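Local coordinates for PDZ domain protein (Parabacteroides distasonis, PDB 4L8N) that is of unknown function but combines N-terminal and C-terminal PDZ domains with a DUF4136 domain and binds magnesium, at residues G425-T430 / I444-R449; N308-S313 / F411-Y416; A115-E120 / P419-S424. All blocks are in the same frame, centred on the assembly; numbering follows the deposited sequence.

Interaction 1: residues G425-T430 / I444-R449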
loop_
_atom_site.group_PDB
_atom_site.type_symbol
_atom_site.label_atom_id
_atom_site.label_comp_id
_atom_site.label_asym_id
_atom_site.label_seq_id
_atom_site.Cartn_x
_atom_site.Cartn_y
_atom_site.Cartn_z
ATOM N N GLY A 425 21.428 -0.344 -48.243
ATOM C CA GLY A 425 21.364 -1.691 -47.666
ATOM C C GLY A 425 22.721 -2.326 -47.409
ATOM O O GLY A 425 22.922 -3.526 -47.669
ATOM N N ASN A 426 23.662 -1.519 -46.893
ATOM C CA ASN A 426 25.018 -1.958 -46.651
ATOM C C ASN A 426 25.551 -1.406 -45.337
ATOM O O ASN A 426 25.927 -0.224 -45.246
ATOM C CB ASN A 426 25.909 -1.538 -47.826
ATOM C CG ASN A 426 27.334 -1.980 -47.691
ATOM O OD1 ASN A 426 27.619 -3.146 -47.375
ATOM N ND2 ASN A 426 28.251 -1.044 -47.918
ATOM N N ASN A 427 25.614 -2.301 -44.329
ATOM C CA ASN A 427 26.108 -1.994 -42.992
ATOM C C ASN A 427 27.657 -1.977 -42.946
ATOM O O ASN A 427 28.214 -1.516 -41.964
ATOM C CB ASN A 427 25.527 -2.971 -41.966
ATOM C CG ASN A 427 25.667 -2.522 -40.524
ATOM O OD1 ASN A 427 25.455 -1.357 -40.187
ATOM N ND2 ASN A 427 26.054 -3.434 -39.642
ATOM N N ALA A 428 28.341 -2.391 -44.016
ATOM C CA ALA A 428 29.806 -2.366 -44.076
ATOM C C ALA A 428 30.334 -0.920 -44.193
ATOM O O ALA A 428 29.898 -0.157 -45.059
ATOM C CB ALA A 428 30.294 -3.211 -45.231
ATOM N N CYS A 429 31.251 -0.543 -43.290
ATOM C CA CYS A 429 31.808 0.811 -43.188
ATOM C C CYS A 429 33.212 0.849 -43.742
ATOM O O CYS A 429 33.986 -0.087 -43.545
ATOM C CB CYS A 429 31.767 1.303 -41.742
ATOM S SG CYS A 429 30.188 0.992 -40.890
ATOM N N THR A 430 33.536 1.935 -44.446
ATOM C CA THR A 430 34.844 2.143 -45.058
ATOM C C THR A 430 35.698 2.956 -44.115
ATOM O O THR A 430 35.315 4.055 -43.721
ATOM C CB THR A 430 34.690 2.815 -46.439
ATOM O OG1 THR A 430 33.981 1.934 -47.314
ATOM C CG2 THR A 430 36.018 3.186 -47.063
ATOM N N ILE A 444 35.166 -2.493 -42.982
ATOM C CA ILE A 444 34.906 -3.213 -41.751
ATOM C C ILE A 444 33.432 -3.493 -41.655
ATOM O O ILE A 444 32.645 -2.556 -41.580
ATOM C CB ILE A 444 35.446 -2.454 -40.501
ATOM C CG1 ILE A 444 36.973 -2.207 -40.606
ATOM C CG2 ILE A 444 35.095 -3.226 -39.226
ATOM C CD1 ILE A 444 37.639 -1.434 -39.435
ATOM N N ARG A 445 33.041 -4.770 -41.688
ATOM C CA ARG A 445 31.652 -5.091 -41.440
ATOM C C ARG A 445 31.539 -5.251 -39.934
ATOM O O ARG A 445 32.173 -6.146 -39.365
ATOM C CB ARG A 445 31.114 -6.305 -42.192
ATOM C CG ARG A 445 29.599 -6.370 -41.985
ATOM C CD ARG A 445 28.932 -7.497 -42.715
ATOM N NE ARG A 445 28.625 -7.161 -44.095
ATOM C CZ ARG A 445 27.482 -6.642 -44.512
ATOM N NH1 ARG A 445 26.510 -6.382 -43.650
ATOM N NH2 ARG A 445 27.296 -6.389 -45.794
ATOM N N PRO A 446 30.821 -4.348 -39.244
ATOM C CA PRO A 446 30.759 -4.455 -37.796
ATOM C C PRO A 446 29.827 -5.558 -37.357
ATOM O O PRO A 446 29.012 -6.082 -38.141
ATOM C CB PRO A 446 30.222 -3.077 -37.366
ATOM C CG PRO A 446 30.201 -2.232 -38.594
ATOM C CD PRO A 446 30.036 -3.192 -39.711
ATOM N N THR A 447 29.952 -5.895 -36.080
ATOM C CA THR A 447 29.061 -6.825 -35.413
ATOM C C THR A 447 28.140 -5.952 -34.609
ATOM O O THR A 447 28.505 -4.837 -34.237
ATOM C CB THR A 447 29.822 -7.864 -34.607
ATOM O OG1 THR A 447 30.773 -7.221 -33.753
ATOM C CG2 THR A 447 30.490 -8.903 -35.495
ATOM N N ILE A 448 26.939 -6.422 -34.382
ATOM C CA ILE A 448 25.957 -5.619 -33.691
ATOM C C ILE A 448 25.943 -6.049 -32.233
ATOM O O ILE A 448 25.675 -7.219 -31.894
ATOM C CB ILE A 448 24.578 -5.691 -34.420
ATOM C CG1 ILE A 448 24.684 -4.999 -35.817
ATOM C CG2 ILE A 448 23.467 -5.076 -33.583
ATOM C CD1 ILE A 448 23.440 -5.019 -36.702
ATOM N N ARG A 449 26.338 -5.108 -31.377
ATOM C CA ARG A 449 26.344 -5.346 -29.949
ATOM C C ARG A 449 25.038 -4.859 -29.469
ATOM O O ARG A 449 24.691 -3.706 -29.712
ATOM C CB ARG A 449 27.525 -4.672 -29.230
ATOM C CG ARG A 449 28.792 -5.435 -29.374
ATOM C CD ARG A 449 29.789 -5.036 -28.327
ATOM N NE ARG A 449 30.936 -5.949 -28.343
ATOM C CZ ARG A 449 31.936 -5.920 -27.466
ATOM N NH1 ARG A 449 31.947 -5.023 -26.490
ATOM N NH2 ARG A 449 32.936 -6.785 -27.564
HETATM O O HOH W 1 24.016 -5.514 -45.064
#
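In Arg445 the first torsion (chi1 -171°) extends CG away from the backbone N, and a bend at chi3 (-84°) carries the guanidinium back over residues 426-428. Ala428 N lies 4.3 Å above the centre of one face of that Arg445 group. Asn426, its CG likewise anti to N, brings OD1 obliquely to 3.6 Å from Arg445 NH2, the amide and guanidinium planes 69° apart. Arg445 NH1 donates to a water at 3.0 Å, which in turn gives a weak bond to Gly425 O. This cluster lies beside the open end of the beta hairpin of strands 429-435 and 438-456. There Cys429 and Ile444 form an antiparallel hydrogen-bonded pair: Cys429 N to Ile444 O is 3.0 Å, and Ile444 N to Cys429 O is 2.7 Å. Two residues beyond Ile444 comes the ring of Pro446, with CD 3.3 Å from Asn427 O and CG 4.0 Å from Cys429 SG. With an alanine here, CG and CD are gone, and Cys429 SG would probably lose the apolar touch of CG while a gap opened beside Asn427. The amide of Asn427 itself crosses that ring obliquely, and its OD1 accepts from Asn308 ND2 of strand 298-309.

Interaction 2: residues N308-S313 / F411-Y416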
loop_
_atom_site.group_PDB
_atom_site.type_symbol
_atom_site.label_atom_id
_atom_site.label_comp_id
_atom_site.label_asym_id
_atom_site.label_seq_id
_atom_site.Cartn_x
_atom_site.Cartn_y
_atom_site.Cartn_z
ATOM N N ASN A 308 27.031 -0.450 -33.657
ATOM C CA ASN A 308 27.959 -1.140 -34.568
ATOM C C ASN A 308 29.312 -1.167 -33.880
ATOM O O ASN A 308 29.864 -0.101 -33.553
ATOM C CB ASN A 308 28.064 -0.449 -35.940
ATOM C CG ASN A 308 27.068 -0.860 -36.996
ATOM O OD1 ASN A 308 26.440 -1.929 -36.972
ATOM N ND2 ASN A 308 26.955 -0.022 -37.996
ATOM N N TYR A 309 29.813 -2.385 -33.611
ATOM C CA TYR A 309 31.078 -2.627 -32.952
ATOM C C TYR A 309 32.174 -3.039 -33.945
ATOM O O TYR A 309 31.990 -3.989 -34.714
ATOM C CB TYR A 309 30.881 -3.715 -31.896
ATOM C CG TYR A 309 32.165 -4.203 -31.258
ATOM C CD1 TYR A 309 32.818 -3.444 -30.292
ATOM C CD2 TYR A 309 32.716 -5.434 -31.605
ATOM C CE1 TYR A 309 33.995 -3.888 -29.698
ATOM C CE2 TYR A 309 33.880 -5.898 -31.003
ATOM C CZ TYR A 309 34.520 -5.117 -30.053
ATOM O OH TYR A 309 35.663 -5.564 -29.438
ATOM N N THR A 310 33.327 -2.345 -33.884
ATOM C CA THR A 310 34.525 -2.626 -34.684
ATOM C C THR A 310 35.689 -3.030 -33.738
ATOM O O THR A 310 36.541 -3.824 -34.116
ATOM C CB THR A 310 34.925 -1.443 -35.572
ATOM O OG1 THR A 310 35.492 -0.419 -34.756
ATOM C CG2 THR A 310 33.780 -0.903 -36.430
ATOM N N GLY A 311 35.713 -2.475 -32.534
ATOM C CA GLY A 311 36.744 -2.767 -31.547
ATOM C C GLY A 311 37.767 -1.670 -31.374
ATOM O O GLY A 311 38.706 -1.842 -30.603
ATOM N N ILE A 312 37.603 -0.538 -32.091
ATOM C CA ILE A 312 38.527 0.603 -32.048
ATOM C C ILE A 312 38.216 1.480 -30.830
ATOM O O ILE A 312 37.050 1.779 -30.542
ATOM C CB ILE A 312 38.492 1.450 -33.376
ATOM C CG1 ILE A 312 38.882 0.620 -34.616
ATOM C CG2 ILE A 312 39.364 2.719 -33.296
ATOM C CD1 ILE A 312 38.258 1.128 -35.964
ATOM N N SER A 313 39.283 1.896 -30.134
ATOM C CA SER A 313 39.269 2.856 -29.043
ATOM C C SER A 313 39.984 4.130 -29.553
ATOM O O SER A 313 40.977 4.025 -30.275
ATOM C CB SER A 313 39.909 2.262 -27.801
ATOM O OG SER A 313 39.060 1.251 -27.277
ATOM N N PHE A 411 31.068 9.721 -36.417
ATOM C CA PHE A 411 30.720 8.683 -35.464
ATOM C C PHE A 411 29.331 8.092 -35.708
ATOM O O PHE A 411 28.988 7.096 -35.070
ATOM C CB PHE A 411 30.856 9.198 -34.032
ATOM C CG PHE A 411 32.280 9.498 -33.606
ATOM C CD1 PHE A 411 33.182 8.467 -33.345
ATOM C CD2 PHE A 411 32.709 10.811 -33.429
ATOM C CE1 PHE A 411 34.492 8.747 -32.947
ATOM C CE2 PHE A 411 34.019 11.087 -33.006
ATOM C CZ PHE A 411 34.897 10.051 -32.769
ATOM N N SER A 412 28.570 8.610 -36.674
ATOM C CA SER A 412 27.226 8.068 -36.982
ATOM C C SER A 412 27.282 6.591 -37.473
ATOM O O SER A 412 26.245 5.939 -37.518
ATOM C CB SER A 412 26.485 8.941 -38.003
ATOM O OG SER A 412 27.068 8.833 -39.293
ATOM N N TYR A 413 28.481 6.076 -37.809
ATOM C CA TYR A 413 28.736 4.692 -38.237
ATOM C C TYR A 413 28.280 3.711 -37.132
ATOM O O TYR A 413 27.891 2.581 -37.422
ATOM C CB TYR A 413 30.236 4.489 -38.594
ATOM C CG TYR A 413 31.162 4.228 -37.414
ATOM C CD1 TYR A 413 31.383 2.932 -36.947
ATOM C CD2 TYR A 413 31.831 5.274 -36.779
ATOM C CE1 TYR A 413 32.212 2.688 -35.850
ATOM C CE2 TYR A 413 32.662 5.042 -35.681
ATOM C CZ TYR A 413 32.857 3.746 -35.226
ATOM O OH TYR A 413 33.695 3.506 -34.168
ATOM N N LEU A 414 28.325 4.165 -35.868
ATOM C CA LEU A 414 27.880 3.409 -34.708
ATOM C C LEU A 414 26.428 3.001 -34.850
ATOM O O LEU A 414 26.031 1.986 -34.262
ATOM C CB LEU A 414 28.067 4.237 -33.425
ATOM C CG LEU A 414 29.528 4.479 -33.002
ATOM C CD1 LEU A 414 29.622 5.658 -32.076
ATOM C CD2 LEU A 414 30.167 3.230 -32.400
ATOM N N TYR A 415 25.638 3.764 -35.662
ATOM C CA TYR A 415 24.218 3.477 -35.870
ATOM C C TYR A 415 23.894 3.226 -37.355
ATOM O O TYR A 415 22.754 3.391 -37.768
ATOM C CB TYR A 415 23.356 4.610 -35.274
ATOM C CG TYR A 415 23.431 4.675 -33.761
ATOM C CD1 TYR A 415 22.926 3.644 -32.971
ATOM C CD2 TYR A 415 24.098 5.721 -33.118
ATOM C CE1 TYR A 415 23.016 3.686 -31.578
ATOM C CE2 TYR A 415 24.206 5.766 -31.725
ATOM C CZ TYR A 415 23.639 4.758 -30.960
ATOM O OH TYR A 415 23.688 4.792 -29.590
ATOM N N TYR A 416 24.868 2.717 -38.126
ATOM C CA TYR A 416 24.697 2.449 -39.556
ATOM C C TYR A 416 23.753 1.291 -39.885
ATOM O O TYR A 416 23.414 1.114 -41.061
ATOM C CB TYR A 416 26.043 2.235 -40.235
ATOM C CG TYR A 416 26.422 3.439 -41.050
ATOM C CD1 TYR A 416 26.193 4.732 -40.568
ATOM C CD2 TYR A 416 26.916 3.303 -42.342
ATOM C CE1 TYR A 416 26.477 5.855 -41.340
ATOM C CE2 TYR A 416 27.167 4.421 -43.143
ATOM C CZ TYR A 416 26.984 5.696 -42.622
ATOM O OH TYR A 416 27.289 6.801 -43.374
#
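The carbonyl oxygen of Tyr413 is gripped by two N-H groups. Asn308 ND2 reaches it across the contact at 2.8 Å, meeting Tyr413 O almost head-on (C=O...N angle 178°), and Tyr416 N closes on the same Tyr413 O from its own segment at 3.1 Å. The Asn308 amide is placed by a first torsion of -88°, which sets CG anti to the carbonyl carbon and beside the backbone N. Side chain and main chain of this one residue can therefore bind together, for Asn308 N donates to the next carbonyl, Leu414 O, at 2.7 Å, approaching 24° from the carbonyl plane. This pair of hydrogen bonds joins the end of strand 298-309 to a short 3-10 turn at 412-414, just where the chain leaves the central mixed sheet and passes through Gly311 into strand 312-315, which probably belongs to the C-terminal PDZ domain. Tyr416 CB packs close against the donor amide, 3.3 Å from Asn308 ND2. The apolar touch is an oblique one, Thr310 CG2 resting 4.0 Å from Tyr413 CE1. Although Leu414 starts away from the strand, its CD2 returns to 3.5 Å from Asn308 O, and its CG sits over one face of the Tyr413 ring, nearer the ring's margin than its middle. Buried hydroxyls converge as well, Thr310 OG1 and Tyr413 OH both bonding to Glu107 OE2 of helix 107-113, and Tyr413 OH also pairing with Tyr314 OH.

Interaction 3: residues A115-E120 / P419-S424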
loop_
_atom_site.group_PDB
_atom_site.type_symbol
_atom_site.label_atom_id
_atom_site.label_comp_id
_atom_site.label_asym_id
_atom_site.label_seq_id
_atom_site.Cartn_x
_atom_site.Cartn_y
_atom_site.Cartn_z
ATOM N N ALA A 115 23.666 8.941 -28.522
ATOM C CA ALA A 115 22.414 8.176 -28.385
ATOM C C ALA A 115 21.198 8.807 -29.091
ATOM O O ALA A 115 20.266 8.093 -29.476
ATOM C CB ALA A 115 22.086 7.972 -26.916
HETATM N N MSE A 116 21.205 10.117 -29.294
HETATM C CA MSE A 116 20.051 10.720 -29.900
HETATM C C MSE A 116 19.999 10.509 -31.405
HETATM O O MSE A 116 18.961 10.767 -32.008
HETATM C CB MSE A 116 19.889 12.154 -29.465
HETATM C CG MSE A 116 19.205 12.199 -28.101
HETATM SE SE MSE A 116 19.172 13.953 -27.395
HETATM C CE MSE A 116 19.470 13.496 -25.431
ATOM N N TYR A 117 21.018 9.864 -31.980
ATOM C CA TYR A 117 20.928 9.402 -33.353
ATOM C C TYR A 117 19.896 8.265 -33.386
ATOM O O TYR A 117 19.168 8.097 -34.371
ATOM C CB TYR A 117 22.283 8.849 -33.833
ATOM C CG TYR A 117 23.372 9.823 -34.230
ATOM C CD1 TYR A 117 23.070 10.999 -34.911
ATOM C CD2 TYR A 117 24.714 9.485 -34.088
ATOM C CE1 TYR A 117 24.077 11.858 -35.358
ATOM C CE2 TYR A 117 25.727 10.326 -34.544
ATOM C CZ TYR A 117 25.406 11.522 -35.160
ATOM O OH TYR A 117 26.410 12.365 -35.568
ATOM N N SER A 118 19.866 7.460 -32.275
ATOM C CA SER A 118 19.014 6.290 -32.166
ATOM C C SER A 118 18.478 6.031 -30.755
ATOM O O SER A 118 18.889 5.051 -30.123
ATOM C CB SER A 118 19.778 5.069 -32.652
ATOM O OG SER A 118 18.876 4.001 -32.866
ATOM N N LEU A 119 17.508 6.861 -30.282
ATOM C CA LEU A 119 16.880 6.687 -28.959
ATOM C C LEU A 119 16.100 5.383 -28.890
ATOM O O LEU A 119 15.948 4.812 -27.817
ATOM C CB LEU A 119 15.954 7.849 -28.589
ATOM C CG LEU A 119 16.597 9.110 -28.039
ATOM C CD1 LEU A 119 15.530 10.081 -27.563
ATOM C CD2 LEU A 119 17.528 8.813 -26.876
ATOM N N GLU A 120 15.623 4.929 -30.049
ATOM C CA GLU A 120 14.902 3.693 -30.307
ATOM C C GLU A 120 15.683 2.492 -29.840
ATOM O O GLU A 120 15.084 1.483 -29.478
ATOM C CB GLU A 120 14.653 3.550 -31.820
ATOM C CG GLU A 120 13.585 4.477 -32.356
ATOM C CD GLU A 120 14.034 5.810 -32.915
ATOM O OE1 GLU A 120 15.103 6.323 -32.510
ATOM O OE2 GLU A 120 13.285 6.355 -33.753
ATOM N N PRO A 419 17.856 2.544 -40.581
ATOM C CA PRO A 419 17.571 3.204 -41.872
ATOM C C PRO A 419 17.359 4.731 -41.759
ATOM O O PRO A 419 17.410 5.430 -42.783
ATOM C CB PRO A 419 16.310 2.483 -42.340
ATOM C CG PRO A 419 15.610 2.135 -41.091
ATOM C CD PRO A 419 16.710 1.711 -40.164
ATOM N N TYR A 420 17.115 5.245 -40.519
ATOM C CA TYR A 420 17.022 6.683 -40.251
ATOM C C TYR A 420 18.457 7.333 -40.172
ATOM O O TYR A 420 18.572 8.530 -39.955
ATOM C CB TYR A 420 16.190 6.983 -38.995
ATOM C CG TYR A 420 16.434 6.071 -37.814
ATOM C CD1 TYR A 420 17.483 6.306 -36.931
ATOM C CD2 TYR A 420 15.570 5.020 -37.533
ATOM C CE1 TYR A 420 17.677 5.511 -35.809
ATOM C CE2 TYR A 420 15.763 4.205 -36.425
ATOM C CZ TYR A 420 16.816 4.454 -35.558
ATOM O OH TYR A 420 17.027 3.633 -34.465
ATOM N N ILE A 421 19.532 6.541 -40.353
ATOM C CA ILE A 421 20.918 7.021 -40.387
ATOM C C ILE A 421 21.538 6.588 -41.732
ATOM O O ILE A 421 22.056 7.431 -42.453
ATOM C CB ILE A 421 21.803 6.573 -39.159
ATOM C CG1 ILE A 421 21.202 6.970 -37.799
ATOM C CG2 ILE A 421 23.243 7.055 -39.294
ATOM C CD1 ILE A 421 21.070 8.477 -37.478
ATOM N N ASN A 422 21.481 5.276 -42.044
ATOM C CA ASN A 422 22.036 4.690 -43.256
ATOM C C ASN A 422 20.934 4.020 -44.094
ATOM O O ASN A 422 20.622 2.832 -43.884
ATOM C CB ASN A 422 23.154 3.704 -42.930
ATOM C CG ASN A 422 23.813 3.089 -44.142
ATOM O OD1 ASN A 422 23.912 3.705 -45.209
ATOM N ND2 ASN A 422 24.273 1.849 -44.007
ATOM N N PRO A 423 20.361 4.767 -45.074
ATOM C CA PRO A 423 19.288 4.187 -45.909
ATOM C C PRO A 423 19.795 3.043 -46.800
ATOM O O PRO A 423 19.131 2.007 -46.837
ATOM C CB PRO A 423 18.760 5.376 -46.706
ATOM C CG PRO A 423 19.857 6.364 -46.695
ATOM C CD PRO A 423 20.649 6.167 -45.450
ATOM N N SER A 424 21.010 3.162 -47.400
ATOM C CA SER A 424 21.628 2.107 -48.226
ATOM C C SER A 424 21.616 0.744 -47.493
ATOM O O SER A 424 21.732 0.701 -46.262
ATOM C CB SER A 424 23.049 2.495 -48.635
ATOM O OG SER A 424 24.008 2.280 -47.613
#
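Tyr420 spans the contact with residues 115-120, and its atoms can be followed outward one by one. CB points toward the other segment, and a first torsion of 42° places CG between the backbone N and the carbonyl carbon, which directs the ring alongside Tyr117 O toward Ser118. Along one side of the ring, Tyr420 CD1 passes Tyr117 O at 3.5 Å and CE1 comes to 3.3 Å from the same Tyr117 O, an oxygen hydrogen-bonded by Trp390 NE1. Farther on, Tyr420 CZ lies 4.0 Å from Glu120 OE1. The Glu120 carboxylate is turned only 15° from the ring plane, with OE2 over one face, and the two side chains run antiparallel alongside one another; Glu120 OE2 has its own bond from Trp390 N. At the tip, Tyr420 OH meets Ser118 OG near the ring plane. This hydrogen bond, modelled at only 2.5 Å, is doubtful in its exact length, and either hydroxyl could be the donor. Ser118 OG bonds to Thr121 OG1 too. Nearer the base of the Tyr420 ring, Ile421 adds an apolar touch, CD1 lying 3.9 Å from Tyr117 CB as the two side chains cross at about a right angle. The contact thus ties the turn between helix 107-113 and strand 123-135 to the loop leading into strand 429-435, while helix 395-402 borders that loop, Tyr395 meeting Tyr420 edge-to-face and Ser402 touching Ile421.

How the interactions relate
The three contacts illustrate how chemistry follows depth. Interaction 1 is partly buried: its hairpin pairing is backbone-to-backbone, with a proline packed on the cysteine, whereas its exposed arginine reaches a water. Interactions 2 and 3 are buried and use bonds involving side chains: an asparagine whose side chain and backbone N both bind carbonyls in the one, paired hydroxyls in the other. Interactions 1 and 2 share the central sheet, strands 298-309 and 438-456 being neighbours, and meet through Thr447 O and Tyr309 N. Interactions 2 and 3 share the long loop before strand 429-435, where Asn422 ND2 bonds Tyr416 O and Tyr415 packs on Ser118.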